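Local structure of dehydratase, IlvD/Edd family (Caulobacter crescentus, 5OYN) at residues A223-T231 / T357-N366; L268-I277 / I293-I304. The protein catalyses the dehydration of D-xylonate to 2-dehydro-3-deoxy-D-arabinonate in D-xylose degradation, and also dehydrates D-gluconate, using a [2Fe-2S] cluster and magnesium. All blocks are in the same frame, centred on the assembly; numbering follows the deposited sequence.

In the fold
Both contacts are largely buried, and no other subunit touches either. The centre of contact 2 lies nearer the centre of the chain, about 14 Å from it against about 19 Å, and contact 2 is nested inside the chain loop that contact 1 closes. It packs two consecutive helices, and the chain that follows the second, mainly through hydrocarbon, with one lysine bond at its more exposed margin. Contact 1 joins the end of helix 215-225 to a turn before helix 363-367; there one backbone hydrogen bond crosses beside modest packing, while threonine-asparagine bonds brace the 357-366 turn from within. The two meet through Leu226, whose methyls pack on Ala272, Ala276 and Met296, and through Leu228, which touches Leu268.

Contact 1 of 2, residues A223-T231 / T357-N366; sequences AEALGLSLT and TVTGKTMSEN
Val358 lays its CG2 methyl along the backbone that follows Gly227, 3.5 Å from Leu228 C, while its CG1 faces the end of the Leu228 side chain more loosely, 4.3 Å from CD2. With chi1 at -68°, CG2 stands between the backbone N and the carbonyl carbon of Val358 and is thereby turned onto the neighbouring chain. The one hydrogen bond between the segments runs beside this overlap: Val358 N donates to Gly227 O at 2.8 Å, fairly straight at 159° and tilted from the carbonyl plane. Gly227 also sets its CA against Thr357, 3.8 Å from CB; a side chain there would point at the Thr357 methyl, and the positive phi itself favours glycine.

Farther along, Thr231 comes across Asn366, with OG1 3.6 Å from CB, and the same hydroxyl rests against the methyl of Thr359. That methyl also passes Leu230 CD2. The Asn366 amide is gripped at both ends: ND2 gives a hydrogen to Thr357 OG1 at 2.8 Å, nearly in the amide plane, and OD1 receives Thr359 OG1 on an in-plane lone pair, also at 2.8 Å. Thr357 OG1 in turn donates to Lys361 O and accepts from Thr359 N. A valine in place of Thr357 would probably leave Asn366 ND2 and Thr359 N without this acceptor, Lys361 O without the hydroxyl donor, and the amide less firmly fixed in rotation. Arg253 of helix 241-259 bonds to Val358 O from outside.

The arrangement joins a Schellman motif at Gly227, following helix 215-225, to a type I turn over Thr357-Gly360 reinforced by ST turns at Thr357 and Thr359; a Thr362-Glu365 capping box then starts helix 363-367.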
# COMPACT_ATOMS: atom_id res chain seq x y z
N ALA A 223 23.57 -17.73 -4.62
CA ALA A 223 22.78 -17.54 -5.82
C ALA A 223 23.47 -16.61 -6.80
O ALA A 223 23.25 -16.71 -8.01
CB ALA A 223 21.39 -17.00 -5.47
N GLU A 224 24.28 -15.68 -6.30
CA GLU A 224 25.05 -14.85 -7.21
C GLU A 224 26.16 -15.67 -7.87
O GLU A 224 26.30 -15.67 -9.10
CB GLU A 224 25.62 -13.62 -6.49
CG GLU A 224 25.67 -12.38 -7.38
CD GLU A 224 26.30 -11.14 -6.71
OE1 GLU A 224 26.03 -10.86 -5.52
OE2 GLU A 224 27.08 -10.44 -7.39
N ALA A 225 26.92 -16.41 -7.06
CA ALA A 225 27.96 -17.28 -7.58
C ALA A 225 27.39 -18.31 -8.56
O ALA A 225 28.02 -18.63 -9.57
CB ALA A 225 28.68 -18.00 -6.43
N LEU A 226 26.20 -18.83 -8.26
CA LEU A 226 25.52 -19.76 -9.15
C LEU A 226 25.08 -19.10 -10.46
O LEU A 226 24.62 -19.82 -11.35
CB LEU A 226 24.29 -20.34 -8.46
CG LEU A 226 24.46 -21.46 -7.45
CD1 LEU A 226 23.10 -22.05 -7.12
CD2 LEU A 226 25.42 -22.54 -7.96
N GLY A 227 25.19 -17.78 -10.57
CA GLY A 227 24.78 -17.07 -11.78
C GLY A 227 23.29 -16.91 -11.93
O GLY A 227 22.80 -16.77 -13.05
N LEU A 228 22.55 -16.90 -10.81
CA LEU A 228 21.09 -16.84 -10.79
C LEU A 228 20.55 -15.45 -10.44
O LEU A 228 19.33 -15.25 -10.50
CB LEU A 228 20.55 -17.88 -9.81
CG LEU A 228 20.29 -19.24 -10.45
CD1 LEU A 228 19.75 -20.26 -9.44
CD2 LEU A 228 19.32 -19.08 -11.60
N SER A 229 21.40 -14.50 -10.08
CA SER A 229 20.98 -13.14 -9.82
C SER A 229 21.98 -12.19 -10.46
O SER A 229 23.08 -12.60 -10.84
CB SER A 229 20.86 -12.86 -8.32
OG SER A 229 22.14 -12.89 -7.74
N LEU A 230 21.58 -10.93 -10.60
CA LEU A 230 22.43 -9.95 -11.26
C LEU A 230 23.67 -9.67 -10.42
O LEU A 230 23.70 -9.89 -9.21
CB LEU A 230 21.67 -8.66 -11.53
CG LEU A 230 20.48 -8.73 -12.50
CD1 LEU A 230 19.87 -7.36 -12.69
CD2 LEU A 230 20.86 -9.35 -13.86
N THR A 231 24.71 -9.19 -11.08
CA THR A 231 25.97 -8.98 -10.38
C THR A 231 25.78 -7.90 -9.33
O THR A 231 25.23 -6.83 -9.61
CB THR A 231 27.08 -8.58 -11.37
OG1 THR A 231 27.07 -9.45 -12.50
CG2 THR A 231 28.42 -8.67 -10.71
N THR A 357 25.43 -16.95 -17.05
CA THR A 357 24.71 -16.36 -15.92
C THR A 357 23.46 -15.63 -16.41
O THR A 357 23.35 -15.30 -17.59
CB THR A 357 25.61 -15.38 -15.12
OG1 THR A 357 25.68 -14.11 -15.80
CG2 THR A 357 27.02 -15.94 -14.96
N VAL A 358 22.52 -15.35 -15.50
CA VAL A 358 21.31 -14.64 -15.90
C VAL A 358 21.59 -13.24 -16.42
O VAL A 358 20.71 -12.63 -17.00
CB VAL A 358 20.27 -14.55 -14.77
CG1 VAL A 358 19.70 -15.92 -14.44
CG2 VAL A 358 20.87 -13.86 -13.54
N THR A 359 22.81 -12.72 -16.23
CA THR A 359 23.13 -11.46 -16.89
C THR A 359 23.25 -11.60 -18.40
O THR A 359 23.28 -10.57 -19.09
CB THR A 359 24.44 -10.89 -16.35
OG1 THR A 359 25.53 -11.68 -16.86
CG2 THR A 359 24.48 -10.93 -14.84
N GLY A 360 23.32 -12.82 -18.92
CA GLY A 360 23.55 -13.03 -20.34
C GLY A 360 25.00 -12.96 -20.76
O GLY A 360 25.29 -13.10 -21.96
N LYS A 361 25.90 -12.70 -19.83
CA LYS A 361 27.33 -12.78 -20.01
C LYS A 361 27.83 -13.99 -19.24
O LYS A 361 27.05 -14.76 -18.67
CB LYS A 361 28.00 -11.48 -19.54
CG LYS A 361 27.46 -10.23 -20.23
CD LYS A 361 28.19 -9.97 -21.56
CE LYS A 361 27.29 -9.34 -22.63
NZ LYS A 361 28.10 -8.73 -23.72
N THR A 362 29.14 -14.19 -19.23
CA THR A 362 29.73 -15.29 -18.48
C THR A 362 30.23 -14.77 -17.14
O THR A 362 30.48 -13.57 -16.98
CB THR A 362 30.87 -15.96 -19.26
OG1 THR A 362 31.89 -15.01 -19.56
CG2 THR A 362 30.34 -16.54 -20.55
N MET A 363 30.36 -15.69 -16.18
CA MET A 363 30.86 -15.30 -14.86
C MET A 363 32.08 -14.41 -14.99
O MET A 363 32.09 -13.28 -14.49
CB MET A 363 31.19 -16.54 -14.02
CG MET A 363 31.38 -16.21 -12.53
SD MET A 363 29.88 -15.63 -11.66
CE MET A 363 30.43 -14.01 -11.23
N SER A 364 33.11 -14.88 -15.72
CA SER A 364 34.31 -14.07 -15.92
C SER A 364 33.98 -12.70 -16.49
O SER A 364 34.51 -11.68 -16.03
CB SER A 364 35.29 -14.79 -16.84
OG SER A 364 36.16 -13.85 -17.46
N GLU A 365 33.12 -12.65 -17.51
CA GLU A 365 32.75 -11.36 -18.09
C GLU A 365 32.10 -10.46 -17.05
O GLU A 365 32.38 -9.25 -17.00
CB GLU A 365 31.83 -11.57 -19.30
CG GLU A 365 32.56 -11.92 -20.60
CD GLU A 365 31.63 -12.39 -21.73
OE1 GLU A 365 30.60 -13.06 -21.46
OE2 GLU A 365 31.92 -12.09 -22.91
N ASN A 366 31.26 -11.04 -16.18
CA ASN A 366 30.61 -10.26 -15.12
C ASN A 366 31.63 -9.68 -14.16
O ASN A 366 31.44 -8.57 -13.64
CB ASN A 366 29.62 -11.14 -14.33
CG ASN A 366 28.42 -11.53 -15.14
OD1 ASN A 366 28.10 -10.86 -16.12
ND2 ASN A 366 27.76 -12.62 -14.76

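Contact 2 of 2, residues L268-I277 / I293-I304; sequences LTKQAFENAI and IVAMARHAGVEI
Phe273 drives its ring into the side of helix 289-299, filling the middle of an antiparallel helical hairpin. The short segments 270-277 and 293-299 run at 173° to each other, their axes 10.9 Å apart. A chi1 of -75° sets the Phe273 CG beside its backbone N and carries the ring across this gap. Ala297 offers its methyl squarely to one ring face: CB stands 3.8 Å from the ring centroid, close to the normal, a CH-pi contact. Met296 instead meets the ring at its edge, with CB in the ring plane and 3.9 Å from CE1. Ile293 runs alongside the Phe273 side chain, pointing the other way, its CG2 touching CD1 of Phe273.

After the helix ends in a Schellman motif with Gly301 at positive phi, the chain folds back so that Val302 and Ile304 line the same seam. Ile304 lies nearly perpendicular to the Phe273 side chain, with CD1 3.5 Å from the phenylalanine CB, and its other branch, CG2, meets Ile277 CD1 tip to tip at 4.0 Å. Near the opening of the hairpin, the CB atoms of Leu268 and Ala300 face one another.

Helix 215-225 backs the seam, Val222 lying on Ala276 and Ile293. The hairpin also lies near the magnesium site: the Met296 side chain is about 11 Å from that of Asp138, a magnesium ligand.

The polar contact lies on the outer side. Lys270 first leans its CB on Val302 CG1, 3.7 Å away; a bend at chi2 (96°) then turns the rest of the chain toward Glu303. Its ammonium forms a salt bridge with Asp308 and, in the plane of the carbonyl, a hydrogen bond from Lys270 NZ to Glu303 O at 2.8 Å.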
# COMPACT_ATOMS: atom_id res chain seq x y z
N LEU A 268 22.38 -24.05 -14.01
CA LEU A 268 22.82 -24.84 -12.86
C LEU A 268 23.47 -26.14 -13.34
O LEU A 268 22.93 -27.25 -13.22
CB LEU A 268 21.65 -25.10 -11.92
CG LEU A 268 20.96 -23.79 -11.52
CD1 LEU A 268 19.62 -24.04 -10.91
CD2 LEU A 268 21.86 -23.01 -10.57
N THR A 269 24.65 -25.96 -13.92
CA THR A 269 25.55 -27.04 -14.23
C THR A 269 26.39 -27.38 -13.00
O THR A 269 26.43 -26.62 -12.02
CB THR A 269 26.48 -26.67 -15.37
OG1 THR A 269 27.35 -25.60 -14.95
CG2 THR A 269 25.69 -26.23 -16.58
N LYS A 270 27.07 -28.52 -13.06
CA LYS A 270 27.98 -28.87 -11.97
C LYS A 270 29.06 -27.81 -11.80
O LYS A 270 29.49 -27.54 -10.68
CB LYS A 270 28.59 -30.24 -12.23
CG LYS A 270 29.79 -30.58 -11.37
CD LYS A 270 29.40 -31.39 -10.14
CE LYS A 270 30.65 -31.90 -9.39
NZ LYS A 270 30.37 -33.13 -8.56
N GLN A 271 29.50 -27.18 -12.90
CA GLN A 271 30.54 -26.17 -12.77
C GLN A 271 30.05 -24.98 -11.96
O GLN A 271 30.79 -24.42 -11.15
CB GLN A 271 31.00 -25.69 -14.15
CG GLN A 271 31.25 -26.76 -15.18
CD GLN A 271 32.34 -26.34 -16.13
OE1 GLN A 271 32.18 -25.40 -16.91
NE2 GLN A 271 33.48 -27.03 -16.06
N ALA A 272 28.78 -24.58 -12.18
CA ALA A 272 28.20 -23.48 -11.44
C ALA A 272 28.15 -23.79 -9.96
O ALA A 272 28.50 -22.94 -9.13
CB ALA A 272 26.81 -23.16 -11.97
N PHE A 273 27.74 -25.00 -9.60
CA PHE A 273 27.74 -25.37 -8.19
C PHE A 273 29.14 -25.37 -7.61
O PHE A 273 29.33 -25.04 -6.43
CB PHE A 273 27.07 -26.73 -8.00
CG PHE A 273 25.56 -26.70 -8.13
CD1 PHE A 273 24.76 -26.34 -7.05
CD2 PHE A 273 24.94 -27.04 -9.33
CE1 PHE A 273 23.38 -26.31 -7.17
CE2 PHE A 273 23.55 -27.02 -9.45
CZ PHE A 273 22.77 -26.65 -8.38
N GLU A 274 30.15 -25.73 -8.40
CA GLU A 274 31.52 -25.69 -7.89
C GLU A 274 31.98 -24.26 -7.63
O GLU A 274 32.78 -24.02 -6.72
CB GLU A 274 32.48 -26.40 -8.86
CG GLU A 274 32.27 -27.91 -9.00
CD GLU A 274 33.33 -28.60 -9.89
OE1 GLU A 274 33.53 -28.13 -11.03
OE2 GLU A 274 33.96 -29.60 -9.44
N ASN A 275 31.49 -23.30 -8.43
CA ASN A 275 31.77 -21.89 -8.16
C ASN A 275 31.17 -21.45 -6.83
O ASN A 275 31.83 -20.78 -6.02
CB ASN A 275 31.22 -21.03 -9.30
CG ASN A 275 32.10 -21.09 -10.52
OD1 ASN A 275 33.19 -21.65 -10.48
ND2 ASN A 275 31.64 -20.50 -11.62
N ALA A 276 29.92 -21.84 -6.58
CA ALA A 276 29.28 -21.51 -5.32
C ALA A 276 30.06 -22.08 -4.14
O ALA A 276 30.39 -21.37 -3.19
CB ALA A 276 27.83 -22.01 -5.31
N ILE A 277 30.39 -23.38 -4.22
CA ILE A 277 31.19 -24.04 -3.18
C ILE A 277 32.45 -23.24 -2.90
O ILE A 277 32.83 -23.02 -1.74
CB ILE A 277 31.54 -25.48 -3.60
CG1 ILE A 277 30.27 -26.33 -3.74
CG2 ILE A 277 32.54 -26.13 -2.60
CD1 ILE A 277 30.49 -27.80 -3.49
N ILE A 293 23.16 -26.41 -0.82
CA ILE A 293 23.76 -26.49 -2.14
C ILE A 293 23.55 -27.88 -2.73
O ILE A 293 23.28 -28.02 -3.93
CB ILE A 293 25.25 -26.10 -2.09
CG1 ILE A 293 25.37 -24.59 -1.87
CG2 ILE A 293 25.93 -26.50 -3.37
CD1 ILE A 293 26.78 -24.10 -1.71
N VAL A 294 23.60 -28.92 -1.90
CA VAL A 294 23.36 -30.27 -2.40
C VAL A 294 21.91 -30.41 -2.85
O VAL A 294 21.63 -30.85 -3.97
CB VAL A 294 23.74 -31.33 -1.35
CG1 VAL A 294 23.12 -32.67 -1.71
CG2 VAL A 294 25.25 -31.47 -1.24
N ALA A 295 20.98 -30.02 -1.97
CA ALA A 295 19.55 -30.04 -2.29
C ALA A 295 19.26 -29.38 -3.64
O ALA A 295 18.52 -29.93 -4.47
CB ALA A 295 18.75 -29.34 -1.19
N MET A 296 19.83 -28.20 -3.89
CA MET A 296 19.58 -27.54 -5.16
C MET A 296 20.22 -28.30 -6.32
O MET A 296 19.60 -28.45 -7.38
CB MET A 296 20.10 -26.10 -5.10
CG MET A 296 19.46 -25.29 -3.99
SD MET A 296 20.44 -23.85 -3.54
CE MET A 296 20.38 -23.04 -5.11
N ALA A 297 21.45 -28.80 -6.12
CA ALA A 297 22.13 -29.62 -7.12
C ALA A 297 21.28 -30.81 -7.52
O ALA A 297 20.94 -30.99 -8.70
CB ALA A 297 23.48 -30.08 -6.59
N ARG A 298 20.90 -31.62 -6.54
CA ARG A 298 20.06 -32.79 -6.81
C ARG A 298 18.83 -32.42 -7.61
O ARG A 298 18.54 -33.05 -8.64
CB ARG A 298 19.68 -33.46 -5.49
CG ARG A 298 20.86 -34.05 -4.77
CD ARG A 298 20.42 -35.11 -3.78
NE ARG A 298 19.79 -36.24 -4.45
CZ ARG A 298 19.11 -37.20 -3.82
NH1 ARG A 298 18.96 -37.16 -2.50
NH2 ARG A 298 18.57 -38.19 -4.53
N HIS A 299 18.10 -31.38 -7.19
CA HIS A 299 16.87 -31.01 -7.90
C HIS A 299 17.14 -30.53 -9.32
O HIS A 299 16.21 -30.51 -10.13
CB HIS A 299 16.10 -29.94 -7.13
CG HIS A 299 15.09 -30.50 -6.18
ND1 HIS A 299 15.30 -30.58 -4.82
CD2 HIS A 299 13.85 -31.02 -6.40
CE1 HIS A 299 14.24 -31.13 -4.24
NE2 HIS A 299 13.35 -31.40 -5.18
N ALA A 300 18.37 -30.14 -9.63
CA ALA A 300 18.76 -29.88 -11.01
C ALA A 300 19.53 -31.05 -11.63
O ALA A 300 20.22 -30.88 -12.64
CB ALA A 300 19.57 -28.59 -11.08
N GLY A 301 19.41 -32.25 -11.04
CA GLY A 301 20.04 -33.43 -11.61
C GLY A 301 21.55 -33.37 -11.66
O GLY A 301 22.16 -33.83 -12.64
N VAL A 302 22.17 -32.81 -10.63
CA VAL A 302 23.62 -32.74 -10.49
C VAL A 302 23.96 -33.39 -9.16
O VAL A 302 23.22 -33.25 -8.18
CB VAL A 302 24.15 -31.30 -10.56
CG1 VAL A 302 25.64 -31.26 -10.27
CG2 VAL A 302 23.86 -30.69 -11.91
N GLU A 303 25.08 -34.11 -9.14
CA GLU A 303 25.50 -34.89 -7.98
C GLU A 303 26.69 -34.18 -7.35
O GLU A 303 27.71 -33.97 -8.01
CB GLU A 303 25.84 -36.32 -8.39
CG GLU A 303 26.24 -37.26 -7.24
CD GLU A 303 27.20 -38.36 -7.69
OE1 GLU A 303 27.56 -39.23 -6.86
OE2 GLU A 303 27.61 -38.37 -8.88
N ILE A 304 26.54 -33.77 -6.09
CA ILE A 304 27.63 -33.14 -5.37
C ILE A 304 28.01 -34.04 -4.21
O ILE A 304 27.19 -34.33 -3.34
CB ILE A 304 27.28 -31.73 -4.88
CG1 ILE A 304 27.04 -30.84 -6.09
CG2 ILE A 304 28.43 -31.18 -4.04
CD1 ILE A 304 27.34 -29.41 -5.84